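Local coordinates for enoyl-CoA hydratase, EchA12_1 (Mycobacterium marinum M, PDB 3QRE), which probably hydrates the double bond of enoyl-CoA thioesters in fatty acid metabolism, as a member of the crotonase-like enoyl-CoA hydratase/isomerase family, at residues 29-34 and 63-68. Sequence-based numbering, arbitrary orientation.
Sequences DAVLYE and YAAIDR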
# COMPACT_ATOMS: atom_id res chain seq x y z
N ASP A 29 -4.71 0.55 39.52
CA ASP A 29 -5.21 -0.43 38.52
C ASP A 29 -4.28 -0.45 37.29
O ASP A 29 -3.77 0.60 36.88
CB ASP A 29 -6.64 -0.11 38.05
CG ASP A 29 -7.70 -0.36 39.13
OD1 ASP A 29 -7.81 -1.51 39.62
OD2 ASP A 29 -8.44 0.61 39.46
N ALA A 30 -4.06 -1.65 36.73
CA ALA A 30 -3.18 -1.82 35.57
C ALA A 30 -3.65 -0.98 34.37
O ALA A 30 -2.83 -0.41 33.65
CB ALA A 30 -3.03 -3.30 35.20
N VAL A 31 -4.97 -0.90 34.18
CA VAL A 31 -5.56 -0.13 33.08
C VAL A 31 -6.64 0.81 33.64
O VAL A 31 -7.56 0.36 34.31
CB VAL A 31 -6.15 -1.08 31.98
CG1 VAL A 31 -6.85 -0.30 30.89
CG2 VAL A 31 -5.09 -1.96 31.39
N LEU A 32 -6.52 2.10 33.35
CA LEU A 32 -7.54 3.07 33.75
C LEU A 32 -8.63 3.24 32.70
O LEU A 32 -8.37 3.15 31.48
CB LEU A 32 -6.91 4.44 34.03
CG LEU A 32 -5.72 4.45 34.99
CD1 LEU A 32 -5.05 5.81 34.97
CD2 LEU A 32 -6.16 4.04 36.41
N TYR A 33 -9.84 3.52 33.17
CA TYR A 33 -10.99 3.70 32.32
C TYR A 33 -11.73 5.01 32.62
O TYR A 33 -12.13 5.28 33.75
CB TYR A 33 -11.92 2.50 32.49
CG TYR A 33 -13.15 2.54 31.61
CD1 TYR A 33 -13.21 1.78 30.45
CD2 TYR A 33 -14.26 3.34 31.95
CE1 TYR A 33 -14.33 1.79 29.63
CE2 TYR A 33 -15.40 3.36 31.13
CZ TYR A 33 -15.42 2.58 29.96
OH TYR A 33 -16.51 2.54 29.12
N GLU A 34 -11.96 5.81 31.59
CA GLU A 34 -12.64 7.09 31.76
C GLU A 34 -13.54 7.39 30.56
O GLU A 34 -13.13 7.21 29.41
CB GLU A 34 -11.61 8.19 31.97
CG GLU A 34 -12.15 9.60 31.95
CD GLU A 34 -11.05 10.66 31.99
OE1 GLU A 34 -9.90 10.35 32.40
OE2 GLU A 34 -11.33 11.81 31.59
N TYR A 63 -8.66 -6.08 28.38
CA TYR A 63 -9.84 -6.84 27.96
C TYR A 63 -11.08 -6.37 28.66
O TYR A 63 -12.12 -6.15 28.01
CB TYR A 63 -9.67 -8.34 28.19
CG TYR A 63 -8.50 -8.92 27.43
CD1 TYR A 63 -8.10 -8.35 26.20
CD2 TYR A 63 -7.82 -10.03 27.91
CE1 TYR A 63 -7.04 -8.87 25.47
CE2 TYR A 63 -6.75 -10.56 27.20
CZ TYR A 63 -6.36 -9.97 25.97
OH TYR A 63 -5.29 -10.49 25.26
N ALA A 64 -10.97 -6.16 29.97
CA ALA A 64 -12.12 -5.79 30.79
C ALA A 64 -12.56 -4.38 30.40
O ALA A 64 -13.75 -4.12 30.29
CB ALA A 64 -11.78 -5.89 32.31
N ALA A 65 -11.59 -3.50 30.18
CA ALA A 65 -11.88 -2.12 29.79
C ALA A 65 -12.55 -2.06 28.42
O ALA A 65 -13.60 -1.45 28.29
CB ALA A 65 -10.61 -1.27 29.82
N ILE A 66 -11.97 -2.72 27.42
CA ILE A 66 -12.60 -2.88 26.08
C ILE A 66 -14.01 -3.46 26.14
O ILE A 66 -14.94 -2.92 25.53
CB ILE A 66 -11.75 -3.75 25.11
CG1 ILE A 66 -10.45 -3.04 24.69
CG2 ILE A 66 -12.56 -4.16 23.88
CD1 ILE A 66 -10.62 -1.77 23.87
N ASP A 67 -14.18 -4.57 26.86
CA ASP A 67 -15.51 -5.18 27.04
C ASP A 67 -16.51 -4.18 27.58
O ASP A 67 -17.64 -4.10 27.10
CB ASP A 67 -15.45 -6.43 27.93
CG ASP A 67 -14.78 -7.62 27.23
OD1 ASP A 67 -14.39 -7.47 26.04
OD2 ASP A 67 -14.65 -8.70 27.86
N ARG A 68 -16.08 -3.39 28.56
CA ARG A 68 -16.96 -2.40 29.17
C ARG A 68 -17.39 -1.28 28.20
O ARG A 68 -18.58 -0.97 28.10
CB ARG A 68 -16.31 -1.83 30.45
CG ARG A 68 -17.12 -0.75 31.12
CD ARG A 68 -16.36 -0.22 32.33
NE ARG A 68 -17.00 0.95 32.92
CZ ARG A 68 -16.48 1.65 33.94
NH1 ARG A 68 -15.31 1.29 34.47
NH2 ARG A 68 -17.13 2.70 34.43
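Val31 opens the contact with a single methyl group, CG1, which rests 4.0 Å from CB of Ala65 on the facing helix. The next inward-facing residue of the strand, Tyr33, supplies most of the strand's share of the interface. Tyr33 CA lies 6.4 Å from Ala65 CA. The small alanine side chain allows the ring to settle close to the helix, with Tyr33 CD1 4.1 Å from Ala65 CB and CE1 also near the alanine carbonyl oxygen. With CG anti to the backbone N (chi1 -178°), the phenol reaches from the strand to the helix and presents one face to Arg68. That arginine is extended through its whole length and runs obliquely across the ring. Arg68 CD sits over the centre of the Tyr33 ring, 3.8 Å from its centroid, in a CH-pi contact, while the guanidinium lies flat over the CD2-CE2 side, the two planes only 13° apart. Tyr33 CE2 comes to 3.4 Å from Arg68 NE, and CD2 equally near NH1 and CZ. The stack brings a positive group onto the pi face, so a cation-pi component is likely; no hydrogen bond links the two segments. Strand 31-35, outermost in its sheet within this chain, pairs antiparallel with strand 40-45, whose Ile43 touches Val31, Ala65 and Ile66. Helix 56-71 packs on one side of this sheet in the crotonase-like fold; its residues 63-68 run at 17° to strand 31-34, nearly parallel to it, before the chain enters strand 77-82.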